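Local coordinates for Poly(A) RNA polymerase protein 2 (PDB 3NYB), which probably adds adenosines to the 3' ends of RNA as the catalytic subunit in the polymerase core of the TRAMP RNA surveillance complex, at residues Gly186-Cys191 and Asn274-Ser279; Val193-His198 and Glu223-Asn228. The protein carries 1 engineered substitution. All blocks are in the same frame, centred on the assembly; numbering follows the deposited sequence.

Contact 1 of 2, residues Gly186-Cys191 and Asn274-Ser279; sequences GFSIIC and NISRGS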
loop_
_atom_site.group_PDB
_atom_site.type_symbol
_atom_site.label_atom_id
_atom_site.label_comp_id
_atom_site.label_asym_id
_atom_site.label_seq_id
_atom_site.Cartn_x
_atom_site.Cartn_y
_atom_site.Cartn_z
ATOM N N GLY A 186 -5.933 -4.223 2.131
ATOM C CA GLY A 186 -5.484 -2.925 2.578
ATOM C C GLY A 186 -4.466 -3.005 3.700
ATOM O O GLY A 186 -3.394 -2.391 3.631
ATOM N N PHE A 187 -4.797 -3.743 4.750
ATOM C CA PHE A 187 -3.888 -3.842 5.893
ATOM C C PHE A 187 -2.526 -4.385 5.451
ATOM O O PHE A 187 -1.478 -3.865 5.833
ATOM C CB PHE A 187 -4.493 -4.694 7.020
ATOM C CG PHE A 187 -3.528 -5.007 8.128
ATOM C CD1 PHE A 187 -3.361 -4.137 9.188
ATOM C CD2 PHE A 187 -2.782 -6.172 8.101
ATOM C CE1 PHE A 187 -2.473 -4.424 10.199
ATOM C CE2 PHE A 187 -1.889 -6.461 9.103
ATOM C CZ PHE A 187 -1.734 -5.587 10.153
ATOM N N SER A 188 -2.550 -5.421 4.626
ATOM C CA SER A 188 -1.325 -6.012 4.107
ATOM C C SER A 188 -0.434 -4.986 3.432
ATOM O O SER A 188 0.779 -4.973 3.641
ATOM C CB SER A 188 -1.652 -7.134 3.119
ATOM O OG SER A 188 -2.373 -8.173 3.761
ATOM N N ILE A 189 -1.025 -4.136 2.606
ATOM C CA ILE A 189 -0.230 -3.152 1.889
ATOM C C ILE A 189 0.414 -2.223 2.897
ATOM O O ILE A 189 1.611 -1.946 2.827
ATOM C CB ILE A 189 -1.068 -2.325 0.916
ATOM C CG1 ILE A 189 -1.793 -3.238 -0.075
ATOM C CG2 ILE A 189 -0.179 -1.347 0.165
ATOM C CD1 ILE A 189 -2.815 -2.500 -0.941
ATOM N N ILE A 190 -0.391 -1.749 3.844
ATOM C CA ILE A 190 0.098 -0.850 4.879
ATOM C C ILE A 190 1.264 -1.483 5.616
ATOM O O ILE A 190 2.299 -0.846 5.829
ATOM C CB ILE A 190 -0.992 -0.512 5.886
ATOM C CG1 ILE A 190 -2.214 0.038 5.155
ATOM C CG2 ILE A 190 -0.484 0.486 6.894
ATOM C CD1 ILE A 190 -3.316 0.502 6.086
ATOM N N CYS A 191 1.093 -2.746 5.991
ATOM C CA CYS A 191 2.148 -3.486 6.675
ATOM C C CYS A 191 3.476 -3.463 5.919
ATOM O O CYS A 191 4.504 -3.085 6.481
ATOM C CB CYS A 191 1.728 -4.930 6.935
ATOM S SG CYS A 191 2.956 -5.842 7.862
ATOM N N ASN A 274 -1.918 -16.032 9.301
ATOM C CA ASN A 274 -1.588 -14.838 8.530
ATOM C C ASN A 274 -2.802 -14.275 7.805
ATOM O O ASN A 274 -3.636 -15.015 7.282
ATOM C CB ASN A 274 -0.390 -15.063 7.588
ATOM C CG ASN A 274 -0.778 -15.640 6.240
ATOM O OD1 ASN A 274 -1.944 -15.899 5.965
ATOM N ND2 ASN A 274 0.216 -15.842 5.386
ATOM N N ILE A 275 -2.922 -12.959 7.810
ATOM C CA ILE A 275 -4.048 -12.331 7.143
ATOM C C ILE A 275 -3.837 -12.267 5.631
ATOM O O ILE A 275 -4.735 -11.862 4.898
ATOM C CB ILE A 275 -4.345 -10.931 7.718
ATOM C CG1 ILE A 275 -3.126 -10.395 8.465
ATOM C CG2 ILE A 275 -5.499 -10.995 8.694
ATOM C CD1 ILE A 275 -1.899 -10.245 7.619
ATOM N N SER A 276 -2.659 -12.692 5.173
ATOM C CA SER A 276 -2.300 -12.605 3.756
ATOM C C SER A 276 -2.472 -13.938 3.039
ATOM O O SER A 276 -2.080 -14.083 1.876
ATOM C CB SER A 276 -0.848 -12.153 3.592
ATOM O OG SER A 276 -0.270 -11.802 4.833
ATOM N N ARG A 277 -3.040 -14.911 3.739
ATOM C CA ARG A 277 -3.244 -16.237 3.175
ATOM C C ARG A 277 -4.059 -16.145 1.893
ATOM O O ARG A 277 -3.788 -16.851 0.923
ATOM C CB ARG A 277 -3.948 -17.144 4.188
ATOM C CG ARG A 277 -4.416 -18.470 3.618
ATOM C CD ARG A 277 -3.251 -19.394 3.343
ATOM N NE ARG A 277 -2.678 -19.912 4.578
ATOM C CZ ARG A 277 -2.963 -21.104 5.090
ATOM N NH1 ARG A 277 -3.813 -21.908 4.464
ATOM N NH2 ARG A 277 -2.393 -21.493 6.225
ATOM N N GLY A 278 -5.050 -15.257 1.896
ATOM C CA GLY A 278 -5.973 -15.129 0.782
ATOM C C GLY A 278 -5.397 -14.502 -0.479
ATOM O O GLY A 278 -6.035 -14.529 -1.533
ATOM N N SER A 279 -4.200 -13.926 -0.379
ATOM C CA SER A 279 -3.539 -13.347 -1.541
ATOM C C SER A 279 -2.832 -14.411 -2.379
ATOM O O SER A 279 -1.608 -14.478 -2.410
ATOM C CB SER A 279 -2.552 -12.266 -1.108
ATOM O OG SER A 279 -3.225 -11.205 -0.454
#
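I275 reaches from the loop 274-279 to the first turn of helix 186-198, where its side chain meets F187 and S188. It has the largest share of surface buried here. CD1 of I275 approaches the edge of the F187 ring near the ring plane, 4.1 Å from CE2 of F187, and CG1 of I275 comes almost as near to the same carbon. The two side chains cross at about a right angle. F187 presents that edge because its CG lies anti to the backbone N (chi1 171°), beside the carbonyl carbon. The same ring packs on A146 and I150 of helix 145-155, meets W153 with planes at about 30°, and touches P268.

S188, one residue further along the helix, also directs its side chain at the loop. What it meets there is carbon: OG of S188 lies 4.3 Å from CB of S276 and slightly further from CD1 of I275. This is a loose approach at the outer limit of contact, with no hydrogen bond between the segments. The CA atoms of S188 and S276, the nearest pair, are 6.7 Å apart.

The loop is shaped by two overlapping type I beta turns, N274-R277 and S276-S279; in the second, N of S279 bonds to O of S276 at 3.1 Å. Backbone hydrogen bonds link the first turn, through I275, to I265, while OG of S279 bonds to O of G183 just ahead of the helix. The arrangement is a buried loop-on-helix contact in the helical central domain of a Cid1-family poly(A) polymerase, laying the turns that precede helix 282-304 against the start of helix 186-198.

Contact 2 of 2, residues Val193-His198 and Glu223-Asn228; sequences VFSFLH and ELYGKN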
loop_
_atom_site.group_PDB
_atom_site.type_symbol
_atom_site.label_atom_id
_atom_site.label_comp_id
_atom_site.label_asym_id
_atom_site.label_seq_id
_atom_site.Cartn_x
_atom_site.Cartn_y
_atom_site.Cartn_z
ATOM N N VAL A 193 4.727 -1.548 3.565
ATOM C CA VAL A 193 5.342 -0.237 3.531
ATOM C C VAL A 193 5.891 0.094 4.907
ATOM O O VAL A 193 7.045 0.483 5.049
ATOM C CB VAL A 193 4.329 0.828 3.113
ATOM C CG1 VAL A 193 4.989 2.191 2.989
ATOM C CG2 VAL A 193 3.708 0.441 1.808
ATOM N N PHE A 194 5.055 -0.071 5.923
ATOM C CA PHE A 194 5.449 0.260 7.281
ATOM C C PHE A 194 6.734 -0.465 7.661
ATOM O O PHE A 194 7.703 0.157 8.099
ATOM C CB PHE A 194 4.335 -0.091 8.259
ATOM C CG PHE A 194 4.753 -0.028 9.700
ATOM C CD1 PHE A 194 5.281 1.139 10.230
ATOM C CD2 PHE A 194 4.607 -1.132 10.527
ATOM C CE1 PHE A 194 5.662 1.200 11.554
ATOM C CE2 PHE A 194 4.983 -1.079 11.845
ATOM C CZ PHE A 194 5.511 0.090 12.362
ATOM N N SER A 195 6.736 -1.782 7.484
ATOM C CA SER A 195 7.905 -2.580 7.776
ATOM C C SER A 195 9.119 -1.995 7.063
ATOM O O SER A 195 10.094 -1.583 7.703
ATOM C CB SER A 195 7.680 -4.020 7.335
ATOM O OG SER A 195 8.915 -4.681 7.132
ATOM N N PHE A 196 9.045 -1.954 5.736
ATOM C CA PHE A 196 10.120 -1.411 4.913
ATOM C C PHE A 196 10.679 -0.095 5.459
ATOM O O PHE A 196 11.881 0.030 5.698
ATOM C CB PHE A 196 9.635 -1.254 3.475
ATOM C CG PHE A 196 10.414 -0.255 2.668
ATOM C CD1 PHE A 196 11.635 -0.594 2.105
ATOM C CD2 PHE A 196 9.905 1.020 2.441
ATOM C CE1 PHE A 196 12.342 0.326 1.342
ATOM C CE2 PHE A 196 10.606 1.938 1.679
ATOM C CZ PHE A 196 11.831 1.592 1.129
ATOM N N LEU A 197 9.809 0.882 5.666
ATOM C CA LEU A 197 10.226 2.167 6.219
ATOM C C LEU A 197 11.003 2.002 7.520
ATOM O O LEU A 197 12.104 2.526 7.664
ATOM C CB LEU A 197 9.003 3.071 6.450
ATOM C CG LEU A 197 8.705 4.239 5.496
ATOM C CD1 LEU A 197 8.927 3.891 4.035
ATOM C CD2 LEU A 197 7.291 4.785 5.709
ATOM N N HIS A 198 10.433 1.259 8.463
ATOM C CA HIS A 198 10.977 1.211 9.814
ATOM C C HIS A 198 12.279 0.446 9.955
ATOM O O HIS A 198 13.004 0.638 10.932
ATOM C CB HIS A 198 9.939 0.702 10.811
ATOM C CG HIS A 198 9.368 1.773 11.676
ATOM N ND1 HIS A 198 9.215 3.081 11.240
ATOM C CD2 HIS A 198 8.913 1.759 12.949
ATOM C CE1 HIS A 198 8.693 3.807 12.204
ATOM N NE2 HIS A 198 8.496 3.027 13.258
ATOM N N GLU A 223 11.833 -2.514 -5.030
ATOM C CA GLU A 223 13.039 -3.312 -5.157
ATOM C C GLU A 223 13.052 -4.408 -4.107
ATOM O O GLU A 223 13.340 -5.566 -4.396
ATOM C CB GLU A 223 14.262 -2.419 -4.981
ATOM C CG GLU A 223 15.573 -3.161 -4.977
ATOM C CD GLU A 223 16.736 -2.252 -4.674
ATOM O OE1 GLU A 223 17.679 -2.203 -5.495
ATOM O OE2 GLU A 223 16.695 -1.584 -3.617
ATOM N N LEU A 224 12.731 -4.033 -2.878
ATOM C CA LEU A 224 12.687 -4.995 -1.796
ATOM C C LEU A 224 11.663 -6.069 -2.098
ATOM O O LEU A 224 11.993 -7.249 -2.180
ATOM C CB LEU A 224 12.364 -4.299 -0.474
ATOM C CG LEU A 224 12.462 -5.179 0.768
ATOM C CD1 LEU A 224 11.192 -5.949 0.977
ATOM C CD2 LEU A 224 13.640 -6.132 0.655
ATOM N N TYR A 225 10.418 -5.649 -2.285
ATOM C CA TYR A 225 9.300 -6.577 -2.409
ATOM C C TYR A 225 9.112 -7.110 -3.819
ATOM O O TYR A 225 8.250 -7.948 -4.061
ATOM C CB TYR A 225 8.009 -5.925 -1.921
ATOM C CG TYR A 225 8.022 -5.591 -0.451
ATOM C CD1 TYR A 225 8.152 -6.587 0.502
ATOM C CD2 TYR A 225 7.897 -4.282 -0.011
ATOM C CE1 TYR A 225 8.157 -6.292 1.851
ATOM C CE2 TYR A 225 7.905 -3.979 1.338
ATOM C CZ TYR A 225 8.035 -4.991 2.263
ATOM O OH TYR A 225 8.047 -4.700 3.605
ATOM N N GLY A 226 9.923 -6.632 -4.752
ATOM C CA GLY A 226 9.826 -7.102 -6.121
ATOM C C GLY A 226 10.952 -8.043 -6.521
ATOM O O GLY A 226 10.770 -8.897 -7.388
ATOM N N LYS A 227 12.111 -7.903 -5.883
ATOM C CA LYS A 227 13.312 -8.603 -6.337
ATOM C C LYS A 227 14.017 -9.450 -5.285
ATOM O O LYS A 227 14.696 -10.411 -5.631
ATOM C CB LYS A 227 14.305 -7.607 -6.932
ATOM C CG LYS A 227 13.839 -6.995 -8.254
ATOM C CD LYS A 227 14.641 -5.754 -8.627
ATOM C CE LYS A 227 16.096 -6.074 -8.953
ATOM N NZ LYS A 227 16.943 -4.838 -8.992
ATOM N N ASN A 228 13.857 -9.108 -4.010
ATOM C CA ASN A 228 14.699 -9.699 -2.975
ATOM C C ASN A 228 13.983 -10.420 -1.848
ATOM O O ASN A 228 14.555 -11.317 -1.237
ATOM C CB ASN A 228 15.602 -8.635 -2.363
ATOM C CG ASN A 228 16.323 -7.831 -3.406
ATOM O OD1 ASN A 228 16.888 -8.380 -4.351
ATOM N ND2 ASN A 228 16.303 -6.517 -3.250
#
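Y225 of helix 214-228 projects its ring and hydroxyl against S195 and F196, near the end of helix 186-198, in a buried helix-helix contact of the helical central domain. The closest backbone approach is between the CA atoms of F196 and L224, 8.0 Å apart, a gap bridged chiefly by the tyrosine.

The apolar part joins F196 and Y225. CB of F196 sits 3.9 Å from CE2 of Y225 and approaches that ring obliquely, so it is the first carbon of the phenylalanine side chain that touches the tyrosine. With CG of F196 anti to its backbone N (chi1 158°), the phenyl group continues past this point to pack on L217 and E220 of helix 214-228 and on F78 of Protein AIR2. One edge of the phenyl ring has the backbone O of V193, a turn earlier in the same helix, in its plane.

Charged and polar bonds run to the partner chain: AIR2 also bonds to helix 214-228, with OE2 of E223 in a salt bridge to R26 of Protein AIR2 and O of K227 hydrogen-bonded to S68 of that chain.

Between the two helices, the remaining contacts are polar atoms in van der Waals range. CG of Y225 lies anti to its carbonyl carbon (chi1 -65°), and the ring carries OH across to the other helix. There the hydroxyl is 3.6 Å from OG of S195 and as far from N of F196, neither pair being a hydrogen bond. CB of S195 comes to 3.8 Å from OH of Y225. The hydroxyl's actual partner is about one turn earlier in the helix: OH of Y225 donates a hydrogen bond to the backbone O of L192.

In the fold
Both contacts use helix 186-198: contact 1 lies on its first turns and contact 2 on its last, with centres about 14 Å apart. L192 is the single residue between their helical segments, and the chain leaves contact 1 and returns to it only after making contact 2. W153 packs against residues of both segments of helix 186-198, meeting F187 and I190 near the start and stacking with F194 near the end; helix 160-173 packs against I189, V193 and L197. The centre of contact 1 lies about 10 Å, and that of contact 2 about 15 Å, from the centre of the chain. Contact 1 touches no other chain, whereas contact 2 borders Protein AIR2.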